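Local structure of lipase-esterase related protein (Clostridium acetobutylicum, 3E0X) at residues H134-I146 with F158-L172. The protein is of unknown function but belongs to the alpha/beta hydrolase fold and is probably a hydrolase related to lipases and esterases. Numbering follows the deposited sequence.
Sequences HNQLDNNYLLECI and FETLEKDPDIMINDL. With OXE (ortho-xylene), chain C.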
ATOM      1  N   HIS A 134     -19.153  13.912  -4.610  1.00 11.11           N
ATOM      2  CA  HIS A 134     -20.327  13.953  -5.503  1.00 11.69           C
ATOM      3  C   HIS A 134     -20.391  12.741  -6.444  1.00 12.54           C
ATOM      4  O   HIS A 134     -21.129  12.736  -7.432  1.00 13.60           O
ATOM      5  CB  HIS A 134     -20.400  15.283  -6.250  1.00 12.70           C
ATOM      6  CG  HIS A 134     -20.784  16.419  -5.362  1.00 13.16           C
ATOM      7  ND1 HIS A 134     -19.900  17.016  -4.488  1.00 15.73           N
ATOM      8  CD2 HIS A 134     -21.969  17.060  -5.195  1.00 15.13           C
ATOM      9  CE1 HIS A 134     -20.529  17.961  -3.808  1.00 16.83           C
ATOM     10  NE2 HIS A 134     -21.780  18.014  -4.222  1.00 16.53           N
ATOM     11  N   ASN A 135     -19.612  11.725  -6.080  1.00 12.01           N
ATOM     12  CA  ASN A 135     -19.590  10.425  -6.727  1.00 13.31           C
ATOM     13  C   ASN A 135     -19.046  10.485  -8.147  1.00 13.57           C
ATOM     14  O   ASN A 135     -19.413   9.664  -8.997  1.00 14.52           O
ATOM     15  CB  ASN A 135     -20.963   9.759  -6.674  1.00 12.96           C
ATOM     16  CG  ASN A 135     -20.857   8.260  -6.419  1.00 15.44           C
ATOM     17  OD1 ASN A 135     -20.904   7.465  -7.354  1.00 17.82           O
ATOM     18  ND2 ASN A 135     -20.674   7.879  -5.160  1.00 15.46           N
ATOM     19  N   GLN A 136     -18.107  11.408  -8.360  1.00 14.12           N
ATOM     20  CA  GLN A 136     -17.499  11.597  -9.676  1.00 14.86           C
ATOM     21  C   GLN A 136     -15.996  11.451  -9.561  1.00 13.91           C
ATOM     22  O   GLN A 136     -15.365  12.110  -8.725  1.00 13.48           O
ATOM     23  CB  GLN A 136     -17.830  12.991 -10.239  1.00 15.94           C
ATOM     24  CG  GLN A 136     -19.340  13.279 -10.452  1.00 21.12           C
ATOM     25  CD  GLN A 136     -20.079  12.184 -11.237  1.00 26.76           C
ATOM     26  OE1 GLN A 136     -19.602  11.703 -12.278  1.00 29.72           O
ATOM     27  NE2 GLN A 136     -21.249  11.778 -10.727  1.00 28.84           N
ATOM     28  N   LEU A 137     -15.430  10.593 -10.395  1.00 13.85           N
ATOM     29  CA  LEU A 137     -14.001  10.335 -10.390  0.50 13.87           C
ATOM     30  C   LEU A 137     -13.318  11.045 -11.557  1.00 13.61           C
ATOM     31  O   LEU A 137     -13.603  10.768 -12.725  1.00 14.02           O
ATOM     32  CB  LEU A 137     -13.751   8.824 -10.478  0.50 14.41           C
ATOM     33  CG  LEU A 137     -12.301   8.363 -10.558  0.50 14.10           C
ATOM     34  CD1 LEU A 137     -11.521   8.853  -9.340  0.50 13.30           C
ATOM     35  CD2 LEU A 137     -12.194   6.832 -10.679  0.50 14.74           C
ATOM     36  N   ASP A 138     -12.436  11.992 -11.230  1.00 12.33           N
ATOM     37  CA  ASP A 138     -11.729  12.775 -12.238  1.00 11.47           C
ATOM     38  C   ASP A 138     -10.562  11.952 -12.786  1.00 11.41           C
ATOM     39  O   ASP A 138      -9.476  11.957 -12.207  1.00 11.63           O
ATOM     40  CB  ASP A 138     -11.261  14.113 -11.651  1.00 12.87           C
ATOM     41  CG  ASP A 138     -10.509  14.989 -12.639  1.00 13.54           C
ATOM     42  OD1 ASP A 138     -10.212  14.532 -13.777  1.00 13.58           O
ATOM     43  OD2 ASP A 138     -10.182  16.142 -12.268  1.00 14.12           O
ATOM     44  N   ASN A 139     -10.773  11.281 -13.921  1.00 10.66           N
ATOM     45  CA  ASN A 139      -9.716  10.474 -14.520  1.00 11.28           C
ATOM     46  C   ASN A 139      -8.530  11.312 -15.007  1.00 11.38           C
ATOM     47  O   ASN A 139      -7.387  10.853 -14.971  1.00 11.42           O
ATOM     48  CB  ASN A 139     -10.240   9.653 -15.697  1.00 11.45           C
ATOM     49  CG  ASN A 139      -9.343   8.478 -16.031  1.00 13.13           C
ATOM     50  OD1 ASN A 139      -8.888   7.775 -15.133  1.00 13.88           O
ATOM     51  ND2 ASN A 139      -9.086   8.256 -17.318  1.00 14.63           N
ATOM     52  N   ASN A 140      -8.788  12.541 -15.447  1.00 10.42           N
ATOM     53  CA  ASN A 140      -7.691  13.420 -15.841  1.00 10.66           C
ATOM     54  C   ASN A 140      -6.740  13.642 -14.674  1.00  9.72           C
ATOM     55  O   ASN A 140      -5.504  13.573 -14.826  1.00  9.65           O
ATOM     56  CB  ASN A 140      -8.204  14.758 -16.369  1.00 11.03           C
ATOM     57  CG  ASN A 140      -7.077  15.680 -16.816  1.00 11.85           C
ATOM     58  OD1 ASN A 140      -6.431  15.429 -17.835  1.00 12.47           O
ATOM     59  ND2 ASN A 140      -6.835  16.750 -16.050  1.00 13.70           N
ATOM     60  N   TYR A 141      -7.304  13.864 -13.485  1.00 10.43           N
ATOM     61  CA  TYR A 141      -6.461  14.112 -12.322  1.00 10.50           C
ATOM     62  C   TYR A 141      -5.750  12.827 -11.912  1.00 11.02           C
ATOM     63  O   TYR A 141      -4.564  12.872 -11.579  1.00 11.35           O
ATOM     64  CB  TYR A 141      -7.276  14.666 -11.147  1.00 11.85           C
ATOM     65  CG  TYR A 141      -6.400  15.064  -9.982  1.00 11.99           C
ATOM     66  CD1 TYR A 141      -5.638  16.211 -10.061  1.00 12.47           C
ATOM     67  CD2 TYR A 141      -6.334  14.296  -8.816  1.00 13.43           C
ATOM     68  CE1 TYR A 141      -4.821  16.612  -9.027  1.00 14.82           C
ATOM     69  CE2 TYR A 141      -5.500  14.681  -7.739  1.00 12.17           C
ATOM     70  CZ  TYR A 141      -4.751  15.838  -7.873  1.00 12.92           C
ATOM     71  OH  TYR A 141      -3.937  16.243  -6.831  1.00 14.95           O
ATOM     72  N   LEU A 142      -6.442  11.690 -11.970  1.00 11.31           N
ATOM     73  CA  LEU A 142      -5.797  10.428 -11.627  0.50 11.66           C
ATOM     74  C   LEU A 142      -4.583  10.182 -12.533  1.00 11.23           C
ATOM     75  O   LEU A 142      -3.495   9.813 -12.072  1.00 12.10           O
ATOM     76  CB  LEU A 142      -6.799   9.290 -11.735  0.50 12.67           C
ATOM     77  CG  LEU A 142      -6.346   7.955 -11.187  0.50 12.84           C
ATOM     78  CD1 LEU A 142      -5.944   8.109  -9.730  0.50 12.55           C
ATOM     79  CD2 LEU A 142      -7.480   6.976 -11.328  0.50 13.69           C
ATOM     80  N   LEU A 143      -4.760  10.417 -13.838  1.00 10.20           N
ATOM     81  CA  LEU A 143      -3.677  10.213 -14.764  1.00 10.44           C
ATOM     82  C   LEU A 143      -2.525  11.168 -14.447  1.00 10.13           C
ATOM     83  O   LEU A 143      -1.349  10.805 -14.581  1.00 10.97           O
ATOM     84  CB  LEU A 143      -4.172  10.385 -16.212  1.00 10.66           C
ATOM     85  CG  LEU A 143      -4.949   9.181 -16.750  1.00 11.13           C
ATOM     86  CD1 LEU A 143      -5.718   9.573 -18.008  1.00 10.99           C
ATOM     87  CD2 LEU A 143      -3.985   8.039 -17.050  1.00 11.89           C
ATOM     88  N   GLU A 144      -2.841  12.403 -14.065  1.00 10.27           N
ATOM     89  CA  GLU A 144      -1.797  13.360 -13.730  1.00 12.86           C
ATOM     90  C   GLU A 144      -0.999  12.851 -12.529  1.00 11.77           C
ATOM     91  O   GLU A 144       0.242  12.941 -12.494  1.00 11.84           O
ATOM     92  CB  GLU A 144      -2.402  14.746 -13.451  1.00 12.82           C
ATOM     93  CG  GLU A 144      -1.363  15.827 -13.253  1.00 16.53           C
ATOM     94  CD  GLU A 144      -1.978  17.193 -12.969  1.00 18.20           C
ATOM     95  OE1 GLU A 144      -3.235  17.307 -12.918  1.00 23.67           O
ATOM     96  OE2 GLU A 144      -1.186  18.156 -12.794  1.00 25.04           O
ATOM     97  N   CYS A 145      -1.711  12.258 -11.574  1.00 11.68           N
ATOM     98  CA  CYS A 145      -1.066  11.779 -10.345  1.00 12.04           C
ATOM     99  C   CYS A 145      -0.121  10.624 -10.599  1.00 11.75           C
ATOM    100  O   CYS A 145       0.891  10.468  -9.918  1.00 11.51           O
ATOM    101  CB  CYS A 145      -2.100  11.381  -9.295  1.00 13.14           C
ATOM    102  SG  CYS A 145      -2.963  12.809  -8.580  1.00 14.77           S
ATOM    103  N   ILE A 146      -0.455   9.782 -11.562  1.00 11.33           N
ATOM    104  CA  ILE A 146       0.414   8.633 -11.842  1.00 13.27           C
ATOM    105  C   ILE A 146       1.495   8.966 -12.856  1.00 13.71           C
ATOM    106  O   ILE A 146       2.369   8.140 -13.120  1.00 15.48           O
ATOM    107  CB  ILE A 146      -0.364   7.339 -12.252  1.00 13.35           C
ATOM    108  CG1 ILE A 146      -0.982   7.501 -13.651  1.00 13.78           C
ATOM    109  CG2 ILE A 146      -1.375   6.972 -11.151  1.00 14.78           C
ATOM    110  CD1 ILE A 146      -0.686   6.367 -14.610  1.00 16.17           C
ATOM    111  N   PHE A 158      -2.076   0.851 -15.277  1.00 11.54           N
ATOM    112  CA  PHE A 158      -3.265   1.659 -15.084  1.00 11.95           C
ATOM    113  C   PHE A 158      -4.532   0.873 -15.424  1.00 11.90           C
ATOM    114  O   PHE A 158      -5.575   1.045 -14.778  1.00 12.56           O
ATOM    115  CB  PHE A 158      -3.180   2.979 -15.853  1.00 12.31           C
ATOM    116  CG  PHE A 158      -4.124   4.041 -15.342  1.00 12.39           C
ATOM    117  CD1 PHE A 158      -3.925   4.616 -14.091  1.00 13.02           C
ATOM    118  CD2 PHE A 158      -5.185   4.477 -16.108  1.00 13.10           C
ATOM    119  CE1 PHE A 158      -4.798   5.608 -13.592  1.00 15.92           C
ATOM    120  CE2 PHE A 158      -6.059   5.455 -15.635  1.00 12.99           C
ATOM    121  CZ  PHE A 158      -5.859   6.032 -14.381  1.00 13.98           C
ATOM    122  N   GLU A 159      -4.440  -0.016 -16.414  1.00 12.33           N
ATOM    123  CA  GLU A 159      -5.597  -0.831 -16.821  0.50 13.29           C
ATOM    124  C   GLU A 159      -5.947  -1.910 -15.796  1.00 13.16           C
ATOM    125  O   GLU A 159      -7.029  -2.489 -15.858  1.00 14.52           O
ATOM    126  CB  GLU A 159      -5.391  -1.430 -18.229  0.50 13.87           C
ATOM    127  CG  GLU A 159      -6.080  -2.789 -18.545  0.50 17.56           C
ATOM    128  CD  GLU A 159      -7.554  -2.697 -18.964  0.50 19.03           C
ATOM    129  OE1 GLU A 159      -7.972  -1.668 -19.551  0.50 22.56           O
ATOM    130  OE2 GLU A 159      -8.299  -3.684 -18.723  0.50 21.70           O
ATOM    131  N   THR A 160      -5.040  -2.179 -14.844  1.00 12.98           N
ATOM    132  CA  THR A 160      -5.362  -3.160 -13.796  1.00 12.93           C
ATOM    133  C   THR A 160      -6.223  -2.601 -12.653  1.00 12.25           C
ATOM    134  O   THR A 160      -6.697  -3.370 -11.774  1.00 13.68           O
ATOM    135  CB  THR A 160      -4.100  -3.811 -13.150  1.00 13.28           C
ATOM    136  OG1 THR A 160      -3.444  -2.874 -12.282  1.00 12.05           O
ATOM    137  CG2 THR A 160      -3.135  -4.327 -14.200  1.00 13.01           C
ATOM    138  N   LEU A 161      -6.440  -1.285 -12.662  1.00 11.90           N
ATOM    139  CA  LEU A 161      -7.250  -0.658 -11.633  1.00 12.07           C
ATOM    140  C   LEU A 161      -8.669  -1.215 -11.726  1.00 12.01           C
ATOM    141  O   LEU A 161      -9.124  -1.625 -12.803  1.00 13.42           O
ATOM    142  CB  LEU A 161      -7.294   0.850 -11.800  1.00 11.79           C
ATOM    143  CG  LEU A 161      -6.249   1.632 -11.007  1.00 13.86           C
ATOM    144  CD1 LEU A 161      -4.806   1.149 -11.149  1.00 15.06           C
ATOM    145  CD2 LEU A 161      -6.370   3.129 -11.340  1.00 14.71           C
ATOM    146  N   GLU A 162      -9.365  -1.241 -10.597  1.00 12.18           N
ATOM    147  CA  GLU A 162     -10.736  -1.722 -10.555  1.00 12.55           C
ATOM    148  C   GLU A 162     -11.622  -0.974 -11.534  1.00 12.52           C
ATOM    149  O   GLU A 162     -11.513   0.248 -11.666  1.00 12.83           O
ATOM    150  CB  GLU A 162     -11.283  -1.553  -9.134  1.00 12.74           C
ATOM    151  CG  GLU A 162     -10.578  -2.434  -8.101  1.00 13.86           C
ATOM    152  CD  GLU A 162     -10.881  -3.914  -8.283  1.00 15.92           C
ATOM    153  OE1 GLU A 162     -12.049  -4.273  -8.570  1.00 21.02           O
ATOM    154  OE2 GLU A 162      -9.947  -4.717  -8.174  1.00 17.76           O
ATOM    155  N   LYS A 163     -12.520  -1.703 -12.193  1.00 13.98           N
ATOM    156  CA  LYS A 163     -13.361  -1.096 -13.220  1.00 15.90           C
ATOM    157  C   LYS A 163     -14.602  -0.387 -12.677  1.00 16.85           C
ATOM    158  O   LYS A 163     -15.124   0.519 -13.331  1.00 19.00           O
ATOM    159  CB  LYS A 163     -13.753  -2.130 -14.272  1.00 16.63           C
ATOM    160  CG  LYS A 163     -12.604  -2.517 -15.171  1.00 18.99           C
ATOM    161  CD  LYS A 163     -13.025  -3.546 -16.209  1.00 24.09           C
ATOM    162  CE  LYS A 163     -11.985  -3.667 -17.310  1.00 26.81           C
ATOM    163  NZ  LYS A 163     -10.728  -4.265 -16.809  1.00 30.62           N
ATOM    164  N   ASP A 164     -15.099  -0.804 -11.519  1.00 17.03           N
ATOM    165  CA  ASP A 164     -16.231  -0.082 -10.929  1.00 16.77           C
ATOM    166  C   ASP A 164     -15.721   1.171 -10.218  1.00 16.26           C
ATOM    167  O   ASP A 164     -14.981   1.030  -9.244  1.00 15.06           O
ATOM    168  CB  ASP A 164     -16.998  -0.973  -9.940  1.00 16.91           C
ATOM    169  CG  ASP A 164     -18.193  -0.254  -9.273  1.00 17.66           C
ATOM    170  OD1 ASP A 164     -18.442   0.960  -9.495  1.00 19.25           O
ATOM    171  OD2 ASP A 164     -18.894  -0.932  -8.512  1.00 23.41           O
ATOM    172  N   PRO A 165     -16.106   2.398 -10.685  1.00 16.21           N
ATOM    173  CA  PRO A 165     -15.578   3.572 -10.010  1.00 16.02           C
ATOM    174  C   PRO A 165     -16.013   3.727  -8.558  1.00 14.12           C
ATOM    175  O   PRO A 165     -15.399   4.505  -7.846  1.00 15.04           O
ATOM    176  CB  PRO A 165     -16.121   4.754 -10.835  1.00 16.51           C
ATOM    177  CG  PRO A 165     -17.253   4.225 -11.573  1.00 18.26           C
ATOM    178  CD  PRO A 165     -16.965   2.779 -11.836  1.00 17.43           C
ATOM    179  N   ASP A 166     -17.024   2.972  -8.116  1.00 13.59           N
ATOM    180  CA  ASP A 166     -17.452   3.079  -6.711  1.00 12.20           C
ATOM    181  C   ASP A 166     -16.363   2.604  -5.772  1.00 11.71           C
ATOM    182  O   ASP A 166     -16.322   3.034  -4.616  1.00 11.71           O
ATOM    183  CB  ASP A 166     -18.770   2.344  -6.439  1.00 12.50           C
ATOM    184  CG  ASP A 166     -19.977   3.136  -6.933  1.00 12.86           C
ATOM    185  OD1 ASP A 166     -19.916   4.382  -6.951  1.00 16.42           O
ATOM    186  OD2 ASP A 166     -20.975   2.495  -7.321  1.00 15.95           O
ATOM    187  N   ILE A 167     -15.494   1.725  -6.249  1.00 10.73           N
ATOM    188  CA  ILE A 167     -14.423   1.240  -5.383  1.00 10.81           C
ATOM    189  C   ILE A 167     -13.376   2.340  -5.129  1.00 10.31           C
ATOM    190  O   ILE A 167     -13.005   2.605  -3.970  1.00 10.37           O
ATOM    191  CB  ILE A 167     -13.771  -0.037  -5.930  1.00 10.47           C
ATOM    192  CG1 ILE A 167     -14.829  -1.151  -6.025  1.00 11.93           C
ATOM    193  CG2 ILE A 167     -12.558  -0.469  -5.048  1.00 10.88           C
ATOM    194  CD1 ILE A 167     -14.331  -2.383  -6.698  1.00 15.03           C
HETATM  195  N   MSE A 168     -12.880   2.976  -6.193  1.00 10.40           N
HETATM  196  CA  MSE A 168     -11.948   4.114  -6.019  1.00 10.29           C
HETATM  197  C   MSE A 168     -12.571   5.222  -5.134  1.00  9.86           C
HETATM  198  O   MSE A 168     -11.908   5.819  -4.267  1.00 12.00           O
HETATM  199  CB  MSE A 168     -11.532   4.657  -7.388  1.00 11.00           C
HETATM  200  CG  MSE A 168     -10.563   5.816  -7.286  1.00 12.47           C
HETATM  201 SE   MSE A 168      -8.803   5.276  -6.593  0.55 13.31          SE
HETATM  202  CE  MSE A 168      -8.078   4.641  -8.299  1.00 13.29           C
ATOM    203  N   ILE A 169     -13.844   5.516  -5.362  1.00 10.50           N
ATOM    204  CA  ILE A 169     -14.508   6.536  -4.562  1.00 10.52           C
ATOM    205  C   ILE A 169     -14.526   6.148  -3.062  1.00 10.19           C
ATOM    206  O   ILE A 169     -14.148   6.941  -2.191  1.00 10.35           O
ATOM    207  CB  ILE A 169     -15.933   6.825  -5.125  1.00 10.94           C
ATOM    208  CG1 ILE A 169     -15.811   7.521  -6.488  1.00 11.22           C
ATOM    209  CG2 ILE A 169     -16.755   7.677  -4.155  1.00 11.29           C
ATOM    210  CD1 ILE A 169     -17.100   7.576  -7.270  1.00 11.99           C
ATOM    211  N   ASN A 170     -14.911   4.905  -2.770  1.00  9.64           N
ATOM    212  CA  ASN A 170     -14.902   4.393  -1.402  1.00  8.90           C
ATOM    213  C   ASN A 170     -13.534   4.553  -0.771  1.00  8.55           C
ATOM    214  O   ASN A 170     -13.401   5.012   0.367  1.00  8.78           O
ATOM    215  CB  ASN A 170     -15.248   2.919  -1.440  1.00  8.53           C
ATOM    216  CG  ASN A 170     -15.230   2.267  -0.052  1.00  9.68           C
ATOM    217  OD1 ASN A 170     -16.217   2.303   0.673  1.00 11.66           O
ATOM    218  ND2 ASN A 170     -14.090   1.674   0.312  1.00 10.59           N
ATOM    219  N   ASP A 171     -12.515   4.145  -1.513  1.00  8.68           N
ATOM    220  CA  ASP A 171     -11.167   4.118  -0.968  1.00  8.99           C
ATOM    221  C   ASP A 171     -10.604   5.524  -0.760  1.00  8.71           C
ATOM    222  O   ASP A 171      -9.912   5.764   0.236  1.00 10.19           O
ATOM    223  CB  ASP A 171     -10.254   3.292  -1.864  1.00  8.85           C
ATOM    224  CG  ASP A 171     -10.565   1.800  -1.817  1.00  9.31           C
ATOM    225  OD1 ASP A 171     -11.325   1.358  -0.921  1.00 10.71           O
ATOM    226  OD2 ASP A 171     -10.012   1.062  -2.673  1.00 10.18           O
ATOM    227  N   LEU A 172     -10.882   6.463  -1.677  1.00  9.41           N
ATOM    228  CA  LEU A 172     -10.387   7.840  -1.492  1.00  9.72           C
ATOM    229  C   LEU A 172     -11.072   8.530  -0.317  1.00  9.50           C
ATOM    230  O   LEU A 172     -10.435   9.304   0.404  1.00 10.30           O
ATOM    231  CB  LEU A 172     -10.543   8.668  -2.771  1.00 10.45           C
ATOM    232  CG  LEU A 172      -9.586   8.280  -3.900  1.00 11.42           C
ATOM    233  CD1 LEU A 172      -9.980   8.938  -5.217  1.00 12.42           C
ATOM    234  CD2 LEU A 172      -8.127   8.561  -3.544  1.00 14.13           C
TER
HETATM  235  C1  OXE C 243      -4.057   5.450  -6.267  1.00 27.92           C
HETATM  236  C2  OXE C 243      -3.797   4.049  -6.665  1.00 27.57           C
HETATM  237  C3  OXE C 243      -3.814   3.690  -8.011  1.00 28.21           C
HETATM  238  C4  OXE C 243      -4.064   4.682  -8.965  1.00 28.15           C
HETATM  239  C5  OXE C 243      -4.321   6.009  -8.600  1.00 26.84           C
HETATM  240  C6  OXE C 243      -4.307   6.408  -7.253  1.00 27.06           C
HETATM  241  C1' OXE C 243      -4.007   5.817  -4.805  1.00 22.20           C
HETATM  242  C2' OXE C 243      -3.534   3.020  -5.608  1.00 27.82           C
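The helical insertion between the strands 109-115 and 191-196 of this alpha/beta hydrolase fold contributes to the wall of the ortho-xylene pocket, and in it Phe158 meets helix 139-146 as a knob in a hole made by Asn139, Leu142, Leu143 and Ile146. With its CG anti to the backbone N (chi1 -160°), Phe158 reaches across to that helix. Leu143 CD2 lies over one ring face, 3.9 Å from the centroid, a CH-pi contact offset toward the rim. Asn139 OD1 approaches the ring edge in plane, 3.6 Å from Phe158 CZ, where the weakly positive ring hydrogens would suit an oxygen. Ile146 CD1 comes in obliquely, 3.7 Å from Phe158 CD1.

Leu142 has two conformers; in one, CD2 packs 3.6 Å from Phe158 CZ and meets Leu161 CD2 and the selenomethionine Met168 CE, and the residue lines the xylene pocket. Sharp turns at its second and third torsions (68° and 83°) carry Met168 CE into this cluster, and its CG packs on Leu137 CD1. Farther along helix 165-177, Ile169 CD1 rests 3.6 Å from the O of Asn135, the C-prime residue of the Schellman motif ending helix 126-133. Such apolar packing is consistent with the cap of an alpha/beta hydrolase.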